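Side-chain contacts in glycosyl hydrolase (Streptomyces cattleya, PDB 7LR8), which probably hydrolyses the Manβ1-4GlcNAc linkage of the N-glycan core, as a glycoside hydrolase of family 5, subfamily 18: residues B[50-55]-B[263-268]; B[13-18]-B[88-93]; B[283-288]-B[301-306]. The protein carries 1 engineered substitution. All coordinates share one frame; numbering follows the deposited sequence.

Interaction 1: B[50-55]-B[263-268]; sequences FDHVRV and PVWLQE. With BMA (beta-D-mannopyranose), chain D.
Arg54 lays its guanidinium group flat against the amide of Gln267 and points one terminal nitrogen at Glu268. The two planes of the stack are only 4° apart, with Gln267 OE1 3.3 Å above the centre of the guanidinium, so this half of the contact is tightly packed. Arg54 NE passes 3.3 Å from Gln267 CD but makes no hydrogen bond to the amide; it pairs with Asp94 instead, while Gln267 OE1 accepts from His224. At the guanidinium edge, Arg54 NH1 gives a nearly straight salt-bridge hydrogen bond of 2.9 Å (172°) to Glu268 OE2, which accepts through its anti lone pair. With CG anti to the backbone N (chi1 166°) and the chain extended to NE, arginine is long enough to span the gap between two strands of the barrel that are not neighbours in it.

The other half is looser, though just as buried. His52 and Trp265 form an offset edge-to-face pair whose ring centroids stand 5.9 Å apart, and their nearest atoms, His52 NE2 and Trp265 CZ2, are 4.1 Å apart. Thr302 OG1 hydrogen-bonds to His52 NE2 and Trp265 NE1, which suits two side chains that pair a flat surface with a polar N.

The sugar bounds the arginine end: Glu268 OE1 is 3.3 Å from mannose C1, and Trp226 holds that same oxygen. Glu268 lies near the C-terminal end of the seventh strand, and the chemistry is consistent with a carboxylate held by Arg54 and Trp226 facing the anomeric carbon, as in other GH5 enzymes.

Interaction 2: B[13-18]-B[88-93]; sequences SPRFGV and GLDVNV
Arg15 meets Asp90 through a single carboxylate oxygen. Arg15 NH2 forms the stronger bond of the salt bridge, 2.6 Å to Asp90 OD2 at 157°, and its NH1 adds a weak one of 3.1 Å to the same OD2. The acid sits at the guanidinium edge, near its plane, but does not lie flat in a two-oxygen, two-nitrogen pairing: the carboxylate is turned 73° from the guanidinium and is approached on the anti side of OD2, somewhat out of its own plane. A bend in the arginine chain at chi3 (41°) brings the group round to this position. Aspartate suits the other end because its side chain is short: with CG beside the backbone N and anti to the carbonyl carbon, the carboxylate is turned to Arg15 close to its own strand.

The next shell fixes the guanidinium from another side. Arg15 NE makes a salt bridge to Asp51, which also accepts from His52 ND1 and, through its second oxygen, from Phe16 N and Arg347. Arginine suits this place because its several N-H groups can serve two acids at once.

Both residues open strands of a (β/α)8 barrel, 15-19 and 90-94, and strand 52-55 runs between these two, so the bridge spans across an intervening strand at the N-terminal end of the barrel, away from the sugar site.

Further out, Leu146 of strand 145-152 touches both Arg15 and Asp90, giving the charged pair an apolar neighbour. Gly88, with positive phi, closes helix 71-86 as the C-prime residue of a Schellman motif and turns the chain into strand 90-94; the side chain of Leu89 then packs back on Ala84 of that helix.

Interaction 3: B[283-288]-B[301-306]; sequences EFATAT and VTWWCS. With BMA (beta-D-mannopyranose), chain D.
Trp303 brings the far end of its indole to the helix, where Trp303 CH2 lies 3.4 Å from Ala285 CB; the approach is oblique. Phe284 comes obliquely too, with CE2 4.4 Å from Trp303 CH2, and one face of its ring carries Thr288 OG1, 3.3 Å above the plane and toward the rim. That hydroxyl, Thr288 OG1, hydrogen-bonds to Phe284 O (2.9 Å) from above the carbonyl plane, while Thr288 N reaches the same oxygen from the opposite face, so a buried threonine spends its polarity within its own helix. Alanine suits its place because a small methyl lets the broad indole come close.

Trp304 turns to the glycan pocket. Mannose C3 lies 3.8 Å above one face of its indole, toward the rim, with the sugar tilted against the indole, and Cys305 CB covers the other. The peptide bond between Trp304 and Cys305 is cis, as is common after the tryptophan near the end of the eighth strand in clan GH-A enzymes.

Helix 281-293 thus packs on strand 298-304 within the β-α-β unit that begins with strand 264-269, whose Val269 touches Trp303 and Thr288, while Val339 of helix 334-349 touches both Ala285 and Trp303.

In the fold
All three contacts belong to one parallel eight-stranded barrel, in which strands 90-94, 52-55, 15-19, 298-304 and 264-269 stand side by side. The centres of interactions 1 and 2 lie only about 5 Å apart, and along the chain their segments alternate: 13-18, 50-55, 88-93, then 263-268. Interaction 3 follows both in sequence; its centre is about 12 Å from that of interaction 1 and 14 Å from that of interaction 2. Strand 15-19 hydrogen-bonds to strand 298-304, joining interactions 2 and 3. Interactions 1 and 3 both reach the mannose, whereas interaction 2 joins strands 15-19 and 90-94 at the barrel's N-terminal end, away from the sugar.

Interaction 1: B[50-55]-B[263-268]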
# COMPACT_ATOMS: atom_id res chain seq x y z
N PHE B 50 31.10 -10.59 -8.91
CA PHE B 50 29.89 -10.56 -9.72
C PHE B 50 30.00 -9.50 -10.80
O PHE B 50 30.80 -8.57 -10.71
CB PHE B 50 28.66 -10.28 -8.86
CG PHE B 50 28.35 -11.38 -7.89
CD1 PHE B 50 27.83 -12.59 -8.33
CD2 PHE B 50 28.61 -11.22 -6.54
CE1 PHE B 50 27.56 -13.61 -7.43
CE2 PHE B 50 28.34 -12.24 -5.64
CZ PHE B 50 27.83 -13.44 -6.09
N ASP B 51 29.18 -9.66 -11.85
CA ASP B 51 29.18 -8.70 -12.94
C ASP B 51 27.85 -7.99 -13.16
O ASP B 51 27.77 -7.16 -14.06
CB ASP B 51 29.62 -9.36 -14.25
CG ASP B 51 28.72 -10.52 -14.66
OD1 ASP B 51 27.53 -10.27 -14.97
OD2 ASP B 51 29.22 -11.67 -14.69
N HIS B 52 26.80 -8.29 -12.38
CA HIS B 52 25.55 -7.56 -12.53
C HIS B 52 24.76 -7.66 -11.23
O HIS B 52 25.05 -8.49 -10.37
CB HIS B 52 24.69 -8.08 -13.71
CG HIS B 52 24.18 -9.47 -13.51
ND1 HIS B 52 24.90 -10.59 -13.87
CD2 HIS B 52 23.03 -9.93 -12.95
CE1 HIS B 52 24.21 -11.67 -13.57
NE2 HIS B 52 23.07 -11.30 -13.00
N VAL B 53 23.78 -6.77 -11.11
CA VAL B 53 22.79 -6.82 -10.04
C VAL B 53 21.42 -6.69 -10.67
O VAL B 53 21.25 -6.06 -11.72
CB VAL B 53 22.99 -5.71 -8.98
CG1 VAL B 53 24.23 -5.99 -8.14
CG2 VAL B 53 23.09 -4.35 -9.63
N ARG B 54 20.44 -7.32 -10.03
CA ARG B 54 19.02 -7.12 -10.32
C ARG B 54 18.45 -6.29 -9.19
O ARG B 54 18.65 -6.64 -8.02
CB ARG B 54 18.32 -8.48 -10.44
CG ARG B 54 16.79 -8.45 -10.40
CD ARG B 54 16.24 -9.69 -11.12
NE ARG B 54 14.78 -9.80 -11.07
CZ ARG B 54 14.10 -10.66 -10.32
NH1 ARG B 54 14.74 -11.53 -9.52
NH2 ARG B 54 12.78 -10.68 -10.38
N VAL B 55 17.80 -5.17 -9.52
CA VAL B 55 17.40 -4.19 -8.52
C VAL B 55 15.90 -3.89 -8.59
O VAL B 55 15.25 -4.04 -9.63
CB VAL B 55 18.21 -2.87 -8.63
CG1 VAL B 55 19.71 -3.17 -8.61
CG2 VAL B 55 17.83 -2.11 -9.87
N PRO B 263 18.61 -17.68 -24.98
CA PRO B 263 19.21 -17.83 -23.65
C PRO B 263 18.15 -17.99 -22.57
O PRO B 263 17.05 -17.44 -22.66
CB PRO B 263 19.99 -16.52 -23.47
CG PRO B 263 20.16 -15.97 -24.86
CD PRO B 263 18.91 -16.37 -25.58
N VAL B 264 18.51 -18.76 -21.54
CA VAL B 264 17.69 -18.92 -20.34
C VAL B 264 18.45 -18.29 -19.18
O VAL B 264 19.59 -18.67 -18.89
CB VAL B 264 17.37 -20.39 -20.04
CG1 VAL B 264 16.43 -20.49 -18.83
CG2 VAL B 264 16.74 -21.05 -21.25
N TRP B 265 17.82 -17.32 -18.51
CA TRP B 265 18.43 -16.60 -17.40
C TRP B 265 17.92 -17.19 -16.09
O TRP B 265 16.74 -17.07 -15.76
CB TRP B 265 18.09 -15.11 -17.51
CG TRP B 265 18.74 -14.21 -16.47
CD1 TRP B 265 19.56 -14.59 -15.43
CD2 TRP B 265 18.61 -12.79 -16.38
NE1 TRP B 265 19.94 -13.49 -14.71
CE2 TRP B 265 19.36 -12.37 -15.26
CE3 TRP B 265 17.91 -11.83 -17.12
CZ2 TRP B 265 19.46 -11.03 -14.89
CZ3 TRP B 265 18.01 -10.51 -16.75
CH2 TRP B 265 18.76 -10.12 -15.64
N LEU B 266 18.81 -17.85 -15.34
CA LEU B 266 18.47 -18.26 -13.98
C LEU B 266 18.54 -17.01 -13.11
O LEU B 266 19.57 -16.68 -12.52
CB LEU B 266 19.41 -19.35 -13.48
CG LEU B 266 19.14 -19.81 -12.06
CD1 LEU B 266 17.76 -20.47 -11.95
CD2 LEU B 266 20.25 -20.79 -11.64
N GLN B 267 17.43 -16.27 -13.07
CA GLN B 267 17.40 -14.94 -12.50
C GLN B 267 17.19 -14.93 -11.00
O GLN B 267 17.43 -13.89 -10.36
CB GLN B 267 16.30 -14.12 -13.20
CG GLN B 267 16.42 -12.63 -13.03
CD GLN B 267 15.22 -11.92 -13.60
OE1 GLN B 267 14.08 -12.30 -13.33
NE2 GLN B 267 15.46 -10.88 -14.40
N GLU B 268 16.75 -16.05 -10.43
CA GLU B 268 16.76 -16.25 -8.99
C GLU B 268 17.13 -17.69 -8.69
O GLU B 268 16.61 -18.62 -9.31
CB GLU B 268 15.40 -15.99 -8.33
CG GLU B 268 14.98 -14.55 -8.38
CD GLU B 268 13.58 -14.35 -7.82
OE1 GLU B 268 13.04 -15.30 -7.21
OE2 GLU B 268 13.04 -13.25 -8.01
C1 BMA D . 10.85 -15.16 -4.76
C2 BMA D . 11.44 -13.72 -4.79
C3 BMA D . 11.12 -13.04 -3.47
C4 BMA D . 11.45 -14.00 -2.25
C5 BMA D . 12.21 -15.27 -2.73
C6 BMA D . 12.46 -16.28 -1.62
O2 BMA D . 10.91 -12.95 -5.85
O3 BMA D . 9.75 -12.55 -3.47
O4 BMA D . 12.24 -13.30 -1.34
O5 BMA D . 11.43 -15.97 -3.71
O6 BMA D . 11.17 -16.70 -1.12

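Interaction 2: B[13-18]-B[88-93]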
# COMPACT_ATOMS: atom_id res chain seq x y z
N SER B 13 28.94 -16.24 -23.05
CA SER B 13 29.27 -16.97 -21.84
C SER B 13 28.34 -16.57 -20.70
O SER B 13 27.75 -15.49 -20.72
CB SER B 13 30.72 -16.71 -21.46
OG SER B 13 30.90 -15.39 -20.99
N PRO B 14 28.20 -17.42 -19.67
CA PRO B 14 27.27 -17.09 -18.58
C PRO B 14 27.79 -15.95 -17.71
O PRO B 14 28.99 -15.85 -17.43
CB PRO B 14 27.20 -18.40 -17.78
CG PRO B 14 28.50 -19.02 -18.01
CD PRO B 14 28.80 -18.74 -19.46
N ARG B 15 26.86 -15.10 -17.28
CA ARG B 15 27.12 -14.00 -16.37
C ARG B 15 26.73 -14.39 -14.95
O ARG B 15 25.94 -15.31 -14.72
CB ARG B 15 26.36 -12.75 -16.81
CG ARG B 15 26.55 -12.47 -18.30
CD ARG B 15 26.10 -11.09 -18.64
NE ARG B 15 26.52 -10.16 -17.60
CZ ARG B 15 26.58 -8.84 -17.76
NH1 ARG B 15 26.25 -8.29 -18.93
NH2 ARG B 15 26.98 -8.08 -16.75
N PHE B 16 27.31 -13.68 -13.99
CA PHE B 16 27.12 -13.98 -12.57
C PHE B 16 26.74 -12.70 -11.84
O PHE B 16 27.40 -11.67 -11.99
CB PHE B 16 28.40 -14.61 -11.99
CG PHE B 16 28.79 -15.90 -12.64
CD1 PHE B 16 28.22 -17.10 -12.23
CD2 PHE B 16 29.71 -15.93 -13.69
CE1 PHE B 16 28.56 -18.30 -12.83
CE2 PHE B 16 30.05 -17.13 -14.29
CZ PHE B 16 29.48 -18.32 -13.86
N GLY B 17 25.68 -12.77 -11.04
CA GLY B 17 25.22 -11.58 -10.36
C GLY B 17 24.38 -11.92 -9.16
O GLY B 17 24.28 -13.09 -8.77
N VAL B 18 23.82 -10.88 -8.54
CA VAL B 18 22.99 -11.06 -7.36
C VAL B 18 21.74 -10.20 -7.47
O VAL B 18 21.74 -9.15 -8.11
CB VAL B 18 23.72 -10.73 -6.04
CG1 VAL B 18 24.84 -11.72 -5.79
CG2 VAL B 18 24.26 -9.31 -6.06
N GLY B 88 31.64 -2.07 -11.88
CA GLY B 88 31.62 -3.13 -12.86
C GLY B 88 30.39 -4.01 -12.79
O GLY B 88 30.45 -5.18 -13.19
N LEU B 89 29.28 -3.47 -12.29
CA LEU B 89 28.03 -4.21 -12.16
C LEU B 89 27.02 -3.60 -13.14
O LEU B 89 26.64 -2.44 -12.99
CB LEU B 89 27.50 -4.17 -10.73
CG LEU B 89 28.49 -4.66 -9.68
CD1 LEU B 89 28.00 -4.29 -8.29
CD2 LEU B 89 28.67 -6.17 -9.80
N ASP B 90 26.64 -4.37 -14.15
CA ASP B 90 25.51 -4.00 -14.99
C ASP B 90 24.20 -4.18 -14.21
O ASP B 90 24.16 -4.90 -13.21
CB ASP B 90 25.50 -4.85 -16.26
CG ASP B 90 26.76 -4.65 -17.08
OD1 ASP B 90 27.23 -3.50 -17.18
OD2 ASP B 90 27.29 -5.64 -17.64
N VAL B 91 23.14 -3.51 -14.66
CA VAL B 91 21.91 -3.40 -13.87
C VAL B 91 20.71 -3.83 -14.69
O VAL B 91 20.44 -3.26 -15.76
CB VAL B 91 21.71 -1.97 -13.33
CG1 VAL B 91 20.32 -1.85 -12.63
CG2 VAL B 91 22.83 -1.60 -12.38
N ASN B 92 19.96 -4.81 -14.18
CA ASN B 92 18.61 -5.09 -14.65
C ASN B 92 17.62 -4.51 -13.64
O ASN B 92 17.78 -4.72 -12.43
CB ASN B 92 18.38 -6.60 -14.80
CG ASN B 92 16.91 -6.97 -14.77
OD1 ASN B 92 16.29 -7.05 -13.70
ND2 ASN B 92 16.33 -7.20 -15.94
N VAL B 93 16.62 -3.78 -14.13
CA VAL B 93 15.63 -3.16 -13.25
C VAL B 93 14.31 -3.90 -13.39
O VAL B 93 13.75 -3.97 -14.49
CB VAL B 93 15.44 -1.67 -13.58
CG1 VAL B 93 14.36 -1.07 -12.66
CG2 VAL B 93 16.75 -0.90 -13.42

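Interaction 3: B[283-288]-B[301-306]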
# COMPACT_ATOMS: atom_id res chain seq x y z
N GLU B 283 27.54 -26.02 0.39
CA GLU B 283 27.56 -27.21 -0.46
C GLU B 283 26.44 -27.18 -1.48
O GLU B 283 26.63 -27.58 -2.64
CB GLU B 283 27.44 -28.48 0.39
CG GLU B 283 28.71 -28.96 1.01
CD GLU B 283 28.47 -30.17 1.86
OE1 GLU B 283 28.16 -31.24 1.30
OE2 GLU B 283 28.55 -30.04 3.10
N PHE B 284 25.26 -26.71 -1.07
CA PHE B 284 24.13 -26.68 -1.98
C PHE B 284 24.36 -25.68 -3.10
O PHE B 284 24.01 -25.94 -4.26
CB PHE B 284 22.85 -26.34 -1.20
CG PHE B 284 21.70 -25.94 -2.08
CD1 PHE B 284 20.87 -26.89 -2.65
CD2 PHE B 284 21.44 -24.60 -2.33
CE1 PHE B 284 19.81 -26.51 -3.47
CE2 PHE B 284 20.38 -24.22 -3.14
CZ PHE B 284 19.57 -25.18 -3.71
N ALA B 285 24.93 -24.52 -2.77
CA ALA B 285 25.17 -23.50 -3.78
C ALA B 285 26.16 -24.00 -4.82
O ALA B 285 25.94 -23.84 -6.03
CB ALA B 285 25.69 -22.22 -3.12
N THR B 286 27.25 -24.64 -4.37
CA THR B 286 28.24 -25.21 -5.28
C THR B 286 27.61 -26.25 -6.19
O THR B 286 27.77 -26.21 -7.41
CB THR B 286 29.39 -25.83 -4.47
OG1 THR B 286 30.06 -24.80 -3.74
CG2 THR B 286 30.41 -26.54 -5.39
N ALA B 287 26.84 -27.18 -5.61
CA ALA B 287 26.22 -28.23 -6.40
C ALA B 287 25.25 -27.64 -7.42
O ALA B 287 25.22 -28.07 -8.58
CB ALA B 287 25.49 -29.22 -5.50
N THR B 288 24.46 -26.66 -6.98
CA THR B 288 23.44 -26.06 -7.84
C THR B 288 24.07 -25.34 -9.02
O THR B 288 23.64 -25.50 -10.17
CB THR B 288 22.60 -25.08 -7.01
OG1 THR B 288 21.80 -25.81 -6.08
CG2 THR B 288 21.69 -24.26 -7.92
N VAL B 301 23.57 -16.50 -13.96
CA VAL B 301 23.12 -17.00 -12.67
C VAL B 301 23.07 -15.82 -11.71
O VAL B 301 24.08 -15.15 -11.50
CB VAL B 301 24.06 -18.09 -12.11
CG1 VAL B 301 23.58 -18.53 -10.73
CG2 VAL B 301 24.16 -19.26 -13.07
N THR B 302 21.89 -15.57 -11.13
CA THR B 302 21.70 -14.41 -10.28
C THR B 302 21.19 -14.90 -8.93
O THR B 302 20.04 -15.34 -8.82
CB THR B 302 20.75 -13.40 -10.94
OG1 THR B 302 21.18 -13.17 -12.29
CG2 THR B 302 20.76 -12.09 -10.18
N TRP B 303 22.06 -14.88 -7.92
CA TRP B 303 21.74 -15.44 -6.62
C TRP B 303 20.79 -14.53 -5.86
O TRP B 303 20.92 -13.30 -5.89
CB TRP B 303 23.01 -15.67 -5.80
CG TRP B 303 22.77 -16.64 -4.71
CD1 TRP B 303 22.36 -16.37 -3.43
CD2 TRP B 303 22.86 -18.07 -4.80
NE1 TRP B 303 22.21 -17.54 -2.72
CE2 TRP B 303 22.50 -18.59 -3.55
CE3 TRP B 303 23.21 -18.95 -5.83
CZ2 TRP B 303 22.48 -19.96 -3.30
CZ3 TRP B 303 23.19 -20.31 -5.57
CH2 TRP B 303 22.83 -20.79 -4.33
N TRP B 304 19.80 -15.13 -5.20
CA TRP B 304 18.95 -14.43 -4.24
C TRP B 304 19.43 -14.81 -2.85
O TRP B 304 19.22 -15.94 -2.42
CB TRP B 304 17.48 -14.81 -4.38
CG TRP B 304 16.62 -13.94 -3.51
CD1 TRP B 304 16.50 -14.00 -2.14
CD2 TRP B 304 15.81 -12.83 -3.93
NE1 TRP B 304 15.67 -13.00 -1.70
CE2 TRP B 304 15.22 -12.28 -2.78
CE3 TRP B 304 15.52 -12.27 -5.18
CZ2 TRP B 304 14.38 -11.17 -2.84
CZ3 TRP B 304 14.68 -11.18 -5.23
CH2 TRP B 304 14.11 -10.65 -4.07
N CYS B 305 20.03 -13.86 -2.13
CA CYS B 305 20.14 -12.46 -2.49
C CYS B 305 21.49 -11.94 -2.00
O CYS B 305 22.28 -12.71 -1.44
CB CYS B 305 19.00 -11.65 -1.87
SG CYS B 305 18.77 -11.98 -0.09
N SER B 306 21.75 -10.65 -2.19
CA SER B 306 23.06 -10.12 -1.83
C SER B 306 23.25 -10.10 -0.31
O SER B 306 24.27 -10.58 0.21
CB SER B 306 23.24 -8.73 -2.43
OG SER B 306 22.33 -7.79 -1.88
C1 BMA D . 10.85 -15.16 -4.76
C2 BMA D . 11.44 -13.72 -4.79
C3 BMA D . 11.12 -13.04 -3.47
C4 BMA D . 11.45 -14.00 -2.25
C5 BMA D . 12.21 -15.27 -2.73
C6 BMA D . 12.46 -16.28 -1.62
O2 BMA D . 10.91 -12.95 -5.85
O3 BMA D . 9.75 -12.55 -3.47
O4 BMA D . 12.24 -13.30 -1.34
O5 BMA D . 11.43 -15.97 -3.71
O6 BMA D . 11.17 -16.70 -1.12